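Local coordinates for protein trans-4-hydroxy-L-proline dehydratase (Clostridioides difficile 70-100-2010, PDB 6VXC) that catalyses the radical dehydration of trans-4-hydroxy-L-proline to (S)-1-pyrroline-5-carboxylate, a step in the anaerobic breakdown of hydroxyproline, at residues Gly458-Lys462 / Glu463-Leu467; Lys515-His518 / Tyr519-Ile523; Asn528-Ile531 / Glu532-Ala536. All blocks are in the same frame, centred on the assembly; numbering follows the deposited sequence.

Interaction 1 (Gly458-Lys462 / Glu463-Leu467)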
loop_
_atom_site.group_PDB
_atom_site.type_symbol
_atom_site.label_atom_id
_atom_site.label_comp_id
_atom_site.label_asym_id
_atom_site.label_seq_id
_atom_site.Cartn_x
_atom_site.Cartn_y
_atom_site.Cartn_z
ATOM N N GLY A 458 9.769 -3.370 5.276
ATOM C CA GLY A 458 10.299 -4.432 4.445
ATOM C C GLY A 458 11.744 -4.202 4.075
ATOM O O GLY A 458 12.265 -3.085 4.161
ATOM N N CYS A 459 12.385 -5.270 3.637
ATOM C CA CYS A 459 13.768 -5.207 3.192
ATOM C C CYS A 459 13.781 -5.077 1.662
ATOM O O CYS A 459 13.677 -6.073 0.934
ATOM C CB CYS A 459 14.545 -6.416 3.689
ATOM S SG CYS A 459 16.288 -6.302 3.250
ATOM N N PHE A 460 13.931 -3.836 1.192
ATOM C CA PHE A 460 13.711 -3.470 -0.213
ATOM C C PHE A 460 14.585 -4.280 -1.158
ATOM O O PHE A 460 15.798 -4.346 -0.990
ATOM C CB PHE A 460 14.003 -1.974 -0.405
ATOM C CG PHE A 460 13.088 -1.057 0.364
ATOM C CD1 PHE A 460 11.900 -1.521 0.914
ATOM C CD2 PHE A 460 13.423 0.289 0.527
ATOM C CE1 PHE A 460 11.050 -0.661 1.611
ATOM C CE2 PHE A 460 12.584 1.149 1.219
ATOM C CZ PHE A 460 11.400 0.680 1.757
ATOM N N GLY A 461 13.969 -4.887 -2.161
ATOM C CA GLY A 461 14.695 -5.681 -3.135
ATOM C C GLY A 461 15.143 -7.052 -2.669
ATOM O O GLY A 461 15.808 -7.751 -3.432
ATOM N N LYS A 462 14.821 -7.461 -1.441
ATOM C CA LYS A 462 15.275 -8.755 -0.945
ATOM C C LYS A 462 14.168 -9.541 -0.236
ATOM O O LYS A 462 14.458 -10.577 0.374
ATOM C CB LYS A 462 16.448 -8.584 0.014
ATOM C CG LYS A 462 17.687 -7.909 -0.547
ATOM C CD LYS A 462 18.672 -7.622 0.578
ATOM C CE LYS A 462 20.092 -7.356 0.064
ATOM N NZ LYS A 462 20.092 -6.456 -1.098
ATOM N N GLU A 463 12.921 -9.081 -0.288
ATOM C CA GLU A 463 11.873 -9.656 0.539
ATOM C C GLU A 463 10.570 -9.693 -0.233
ATOM O O GLU A 463 10.239 -8.756 -0.963
ATOM C CB GLU A 463 11.690 -8.850 1.854
ATOM C CG GLU A 463 10.617 -9.412 2.769
ATOM C CD GLU A 463 10.543 -8.719 4.126
ATOM O OE1 GLU A 463 11.151 -7.632 4.292
ATOM O OE2 GLU A 463 9.874 -9.266 5.033
ATOM N N ALA A 464 9.840 -10.784 -0.073
ATOM C CA ALA A 464 8.414 -10.815 -0.351
ATOM C C ALA A 464 7.705 -10.657 0.986
ATOM O O ALA A 464 7.785 -11.537 1.850
ATOM C CB ALA A 464 8.017 -12.111 -1.050
ATOM N N TYR A 465 7.037 -9.528 1.174
ATOM C CA TYR A 465 6.300 -9.260 2.411
ATOM C C TYR A 465 4.882 -8.919 1.983
ATOM O O TYR A 465 4.597 -7.794 1.571
ATOM C CB TYR A 465 6.960 -8.163 3.274
ATOM C CG TYR A 465 7.307 -6.816 2.635
ATOM C CD1 TYR A 465 8.298 -6.719 1.664
ATOM C CD2 TYR A 465 6.717 -5.629 3.087
ATOM C CE1 TYR A 465 8.644 -5.480 1.098
ATOM C CE2 TYR A 465 7.058 -4.402 2.544
ATOM C CZ TYR A 465 8.021 -4.328 1.550
ATOM O OH TYR A 465 8.349 -3.096 1.010
ATOM N N VAL A 466 4.006 -9.937 2.059
ATOM C CA VAL A 466 2.691 -9.925 1.429
ATOM C C VAL A 466 1.629 -9.627 2.488
ATOM O O VAL A 466 1.560 -10.297 3.522
ATOM C CB VAL A 466 2.411 -11.261 0.718
ATOM C CG1 VAL A 466 1.003 -11.278 0.130
ATOM C CG2 VAL A 466 3.461 -11.540 -0.377
ATOM N N LEU A 467 0.801 -8.624 2.221
ATOM C CA LEU A 467 -0.387 -8.362 3.023
ATOM C C LEU A 467 -1.512 -9.249 2.503
ATOM O O LEU A 467 -1.706 -9.349 1.287
ATOM C CB LEU A 467 -0.792 -6.891 2.918
ATOM C CG LEU A 467 -0.161 -5.899 3.910
ATOM C CD1 LEU A 467 1.340 -6.036 3.934
ATOM C CD2 LEU A 467 -0.550 -4.474 3.564
HETATM O O HOH W 1 11.509 -6.189 -1.614
#

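Interaction 2 (Lys515-His518 / Tyr519-Ile523)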
loop_
_atom_site.group_PDB
_atom_site.type_symbol
_atom_site.label_atom_id
_atom_site.label_comp_id
_atom_site.label_asym_id
_atom_site.label_seq_id
_atom_site.Cartn_x
_atom_site.Cartn_y
_atom_site.Cartn_z
ATOM N N LYS A 515 -10.551 -16.761 22.263
ATOM C CA LYS A 515 -10.977 -17.950 21.529
ATOM C C LYS A 515 -11.655 -17.581 20.216
ATOM O O LYS A 515 -11.417 -18.231 19.195
ATOM C CB LYS A 515 -11.920 -18.810 22.369
ATOM C CG LYS A 515 -11.280 -19.512 23.548
ATOM C CD LYS A 515 -12.326 -20.422 24.187
ATOM C CE LYS A 515 -11.946 -20.865 25.576
ATOM N NZ LYS A 515 -13.066 -21.672 26.138
ATOM N N GLN A 516 -12.497 -16.540 20.212
ATOM C CA GLN A 516 -13.066 -16.107 18.943
ATOM C C GLN A 516 -11.970 -15.654 17.988
ATOM O O GLN A 516 -11.998 -15.989 16.803
ATOM C CB GLN A 516 -14.085 -14.995 19.161
ATOM C CG GLN A 516 -15.306 -15.423 19.950
ATOM C CD GLN A 516 -16.314 -16.162 19.102
ATOM O OE1 GLN A 516 -16.137 -16.329 17.892
ATOM N NE2 GLN A 516 -17.394 -16.592 19.732
ATOM N N LEU A 517 -10.976 -14.924 18.503
ATOM C CA LEU A 517 -9.850 -14.478 17.690
ATOM C C LEU A 517 -9.099 -15.659 17.079
ATOM O O LEU A 517 -8.778 -15.651 15.887
ATOM C CB LEU A 517 -8.909 -13.635 18.547
ATOM C CG LEU A 517 -7.654 -13.034 17.929
ATOM C CD1 LEU A 517 -8.034 -12.203 16.731
ATOM C CD2 LEU A 517 -6.949 -12.180 18.980
ATOM N N HIS A 518 -8.768 -16.653 17.904
ATOM C CA HIS A 518 -8.058 -17.836 17.431
ATOM C C HIS A 518 -8.816 -18.496 16.291
ATOM O O HIS A 518 -8.235 -18.843 15.264
ATOM C CB HIS A 518 -7.854 -18.820 18.590
ATOM C CG HIS A 518 -7.245 -20.133 18.185
ATOM N ND1 HIS A 518 -5.934 -20.256 17.768
ATOM C CD2 HIS A 518 -7.764 -21.384 18.155
ATOM C CE1 HIS A 518 -5.675 -21.524 17.498
ATOM N NE2 HIS A 518 -6.767 -22.229 17.726
ATOM N N TYR A 519 -10.129 -18.651 16.449
ATOM C CA TYR A 519 -10.930 -19.279 15.404
ATOM C C TYR A 519 -10.899 -18.460 14.119
ATOM O O TYR A 519 -10.706 -19.000 13.025
ATOM C CB TYR A 519 -12.362 -19.441 15.895
ATOM C CG TYR A 519 -13.320 -20.022 14.877
ATOM C CD1 TYR A 519 -13.218 -21.350 14.477
ATOM C CD2 TYR A 519 -14.345 -19.255 14.351
ATOM C CE1 TYR A 519 -14.104 -21.891 13.569
ATOM C CE2 TYR A 519 -15.239 -19.779 13.441
ATOM C CZ TYR A 519 -15.113 -21.100 13.050
ATOM O OH TYR A 519 -15.995 -21.637 12.145
ATOM N N MET A 520 -11.085 -17.143 14.236
ATOM C CA MET A 520 -11.150 -16.316 13.035
ATOM C C MET A 520 -9.795 -16.264 12.328
ATOM O O MET A 520 -9.731 -16.263 11.090
ATOM C CB MET A 520 -11.653 -14.915 13.411
ATOM C CG MET A 520 -12.197 -14.083 12.246
ATOM S SD MET A 520 -13.474 -14.917 11.264
ATOM C CE MET A 520 -14.613 -15.350 12.563
ATOM N N ILE A 521 -8.705 -16.219 13.096
ATOM C CA ILE A 521 -7.377 -16.268 12.492
ATOM C C ILE A 521 -7.144 -17.630 11.828
ATOM O O ILE A 521 -6.614 -17.710 10.712
ATOM C CB ILE A 521 -6.290 -15.937 13.535
ATOM C CG1 ILE A 521 -6.464 -14.506 14.093
ATOM C CG2 ILE A 521 -4.894 -16.103 12.929
ATOM C CD1 ILE A 521 -6.520 -13.434 13.033
ATOM N N ASP A 522 -7.543 -18.719 12.490
ATOM C CA ASP A 522 -7.425 -20.034 11.861
ATOM C C ASP A 522 -8.152 -20.067 10.516
ATOM O O ASP A 522 -7.621 -20.583 9.528
ATOM C CB ASP A 522 -7.977 -21.123 12.783
ATOM C CG ASP A 522 -6.948 -21.651 13.773
ATOM O OD1 ASP A 522 -5.766 -21.267 13.704
ATOM O OD2 ASP A 522 -7.333 -22.479 14.630
ATOM N N ILE A 523 -9.371 -19.517 10.461
ATOM C CA ILE A 523 -10.129 -19.490 9.208
ATOM C C ILE A 523 -9.369 -18.716 8.137
ATOM O O ILE A 523 -9.267 -19.152 6.984
ATOM C CB ILE A 523 -11.525 -18.884 9.431
ATOM C CG1 ILE A 523 -12.409 -19.832 10.223
ATOM C CG2 ILE A 523 -12.181 -18.510 8.092
ATOM C CD1 ILE A 523 -13.767 -19.218 10.514
#

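Interaction 3 (Asn528-Ile531 / Glu532-Ala536)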
loop_
_atom_site.group_PDB
_atom_site.type_symbol
_atom_site.label_atom_id
_atom_site.label_comp_id
_atom_site.label_asym_id
_atom_site.label_seq_id
_atom_site.Cartn_x
_atom_site.Cartn_y
_atom_site.Cartn_z
ATOM N N ASN A 528 -5.696 -18.290 3.385
ATOM C CA ASN A 528 -4.431 -17.719 2.917
ATOM C C ASN A 528 -3.514 -18.788 2.327
ATOM O O ASN A 528 -2.864 -18.558 1.304
ATOM C CB ASN A 528 -3.703 -17.031 4.068
ATOM C CG ASN A 528 -4.259 -15.659 4.398
ATOM O OD1 ASN A 528 -5.195 -15.170 3.760
ATOM N ND2 ASN A 528 -3.708 -15.049 5.451
ATOM N N ALA A 529 -3.411 -19.947 2.987
ATOM C CA ALA A 529 -2.494 -20.984 2.511
ATOM C C ALA A 529 -2.912 -21.493 1.141
ATOM O O ALA A 529 -2.085 -21.632 0.240
ATOM C CB ALA A 529 -2.407 -22.135 3.518
ATOM N N VAL A 530 -4.205 -21.765 0.965
ATOM C CA VAL A 530 -4.724 -22.108 -0.356
ATOM C C VAL A 530 -4.370 -21.023 -1.366
ATOM O O VAL A 530 -3.949 -21.312 -2.492
ATOM C CB VAL A 530 -6.246 -22.341 -0.293
ATOM C CG1 VAL A 530 -6.836 -22.441 -1.698
ATOM C CG2 VAL A 530 -6.562 -23.615 0.510
ATOM N N ILE A 531 -4.586 -19.757 -0.994
ATOM C CA ILE A 531 -4.349 -18.646 -1.918
ATOM C C ILE A 531 -2.870 -18.513 -2.246
ATOM O O ILE A 531 -2.499 -18.210 -3.388
ATOM C CB ILE A 531 -4.941 -17.342 -1.343
ATOM C CG1 ILE A 531 -6.467 -17.437 -1.360
ATOM C CG2 ILE A 531 -4.456 -16.108 -2.109
ATOM C CD1 ILE A 531 -7.139 -16.419 -0.504
ATOM N N GLU A 532 -2.004 -18.734 -1.258
ATOM C CA GLU A 532 -0.575 -18.680 -1.513
ATOM C C GLU A 532 -0.166 -19.711 -2.565
ATOM O O GLU A 532 0.644 -19.414 -3.451
ATOM C CB GLU A 532 0.190 -18.908 -0.211
ATOM C CG GLU A 532 1.663 -18.610 -0.325
ATOM C CD GLU A 532 2.425 -18.744 0.978
ATOM O OE1 GLU A 532 1.793 -18.910 2.052
ATOM O OE2 GLU A 532 3.669 -18.677 0.903
ATOM N N ASN A 533 -0.725 -20.924 -2.492
ATOM C CA ASN A 533 -0.459 -21.936 -3.513
ATOM C C ASN A 533 -0.927 -21.487 -4.886
ATOM O O ASN A 533 -0.217 -21.643 -5.879
ATOM C CB ASN A 533 -1.144 -23.244 -3.140
ATOM C CG ASN A 533 -0.354 -24.030 -2.161
ATOM O OD1 ASN A 533 0.557 -24.746 -2.546
ATOM N ND2 ASN A 533 -0.688 -23.915 -0.890
ATOM N N ILE A 534 -2.144 -20.958 -4.955
ATOM C CA ILE A 534 -2.718 -20.551 -6.231
ATOM C C ILE A 534 -1.864 -19.471 -6.883
ATOM O O ILE A 534 -1.543 -19.550 -8.073
ATOM C CB ILE A 534 -4.175 -20.089 -6.028
ATOM C CG1 ILE A 534 -5.074 -21.288 -5.703
ATOM C CG2 ILE A 534 -4.668 -19.310 -7.230
ATOM C CD1 ILE A 534 -6.518 -20.919 -5.326
ATOM N N CYS A 535 -1.442 -18.468 -6.106
ATOM C CA CYS A 535 -0.613 -17.406 -6.676
ATOM C C CYS A 535 0.736 -17.933 -7.144
ATOM O O CYS A 535 1.212 -17.557 -8.215
ATOM C CB CYS A 535 -0.422 -16.276 -5.663
ATOM S SG CYS A 535 -1.981 -15.429 -5.295
ATOM N N ALA A 536 1.349 -18.828 -6.370
ATOM C CA ALA A 536 2.646 -19.383 -6.740
ATOM C C ALA A 536 2.574 -20.172 -8.043
ATOM O O ALA A 536 3.479 -20.082 -8.883
ATOM C CB ALA A 536 3.160 -20.265 -5.606
#

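Interaction 1 (Gly458-Lys462 / Glu463-Leu467)
E463 reaches back over the turn that precedes it and takes the backbone N-H of C459 with its carboxylate. E463 CB lies 3.5 Å from C459 O. From there the chain runs fully extended, CG set opposite the backbone N (chi1 -179°), and carries CD to the start of the loop. E463 OE1 accepts from C459 N at 2.7 Å, with an N-H...O angle of 156° and the donor almost in line with the CD-OE1 bond; the same oxygen is 3.3 Å from G458 CA. OE2 makes a salt bridge with K441 and a hydrogen bond with T567, so both oxygens of this buried carboxylate are engaged.

The loop joins strand 456-458 to strand 463-472, which runs parallel to strand 565-573, consistent with the α/β barrel of glycyl radical enzymes. It reverses in a type II beta turn, C459-K462, closed by K462 N on C459 O (3.0 Å), with G461 at its third position, where positive phi suits glycine. A water lies 2.9 Å from E463 O, to which it may donate, and accepts a weak bond from G461 N.

The Y465 ring lies flat against the backbone: G458 CA sits over the centre of one face, 3.7 Å from the ring centroid, in a CH-pi contact that a residue without CB allows. The phenol OH bonds to S452 and approaches the edge of the F460 ring, 3.7 Å from CE1. The Y465 side chain lies about 4 Å from that of E456, probably the active-site proton acceptor as in relatives, and the tyrosine ring meets H180 nearly at right angles.

Interaction 2 (Lys515-His518 / Tyr519-Ile523)
H518 and D522 are one helical turn apart, and the carboxylate lies over one face of the imidazole, offset toward the rim. The approach is oblique, the two planes 65° apart; D522 OD2 is 3.2 Å from H518 NE2 and 3.4 Å from H518 CE1, but the angle at NE2 is too poor for a hydrogen bond. On another side of the helix L517 and I521 lie side by side and point the same way, with L517 CD1 3.8 Å from I521 CG1. I521 CG1 is also 3.1 Å from L517 O, because it lies beside its own backbone N (chi1 -62°) and is thereby turned back toward the preceding turn.

Beneath these side chains runs the i to i+4 bonding of helix 506-538. Y519 N donates to K515 O and M520 N to Q516 O, I521 N reaches L517 O at 2.8 Å, and D522 N reaches H518 O at 2.9 Å.

Further out, neighbouring parts of the fold fix the groups. H518 ND1 is hydrogen-bonded to E646 of helix 630-647, and D522 OD1 forms a salt bridge with R650 just beyond that helix; I521 packs on E646 and V647. Q516 NE2 bonds to I495 O and T497 OG1, and L517 touches I476 of helix 473-481; M520 touches L479 of that helix and A163 of helix 158-166.

The carboxylate above the imidazole probably interacts mainly through charge and close contact. E646 and D522 would tend to favour a protonated H518, an effect that R650, paired with D522, may reduce.

Interaction 3 (Asn528-Ile531 / Glu532-Ala536)
Two successive turns in the later part of helix 506-538 meet here, and N533 folds its side chain back onto the turn before it. N533 ND2 donates to A529 O at 2.9 Å with an N-H...O angle of 150°, coming from above the carbonyl plane. The main-chain N533 N donates to the same oxygen at 3.1 Å from the opposite face, so A529 O is gripped from two sides by one residue. CG beside the backbone N (chi1 -82°) brings the amide back along the helix, and chi2 turns ND2 to the carbonyl.

V530 and I534 run side by side, CG1 of V530 3.9 Å from CD1 of I534, and both I531 and I534 press on I152 of helix 148-155. C535 SG lies 4.1 Å from I531 CG2.

E532 N donates to N528 O at 2.7 Å, whereas the E532 carboxylate extends to the backbone N-H groups of V653 and C654, two hydrogen bonds to the loop after helix 630-647.

The i to i+4 bonds, continued by I534 N to V530 O and C535 N to I531 O, are those of a regular alpha helix; an asparagine side chain bonded to the carbonyl four residues earlier supplements this pattern.

Overall arrangement
From the N terminus the chain first meets interaction 1, a tight turn feeding strand 463-472, close to the residues that are probably catalytic, as in related enzymes. That strand runs into helix 473-481, and after further loops the long helix 506-538 carries interactions 2 and 3 in succession. All three are local contacts in series; none nests in or crosses another. Interactions 2 and 3, about 19 Å apart between centres, join the helix to different neighbours: helices 473-481, 158-166 and 630-647 at 515-523, helix 148-155 and the loop at 652-654 at 528-536. Interaction 3 comes within about 7 Å of interaction 1 at the nearest atoms, without touching it.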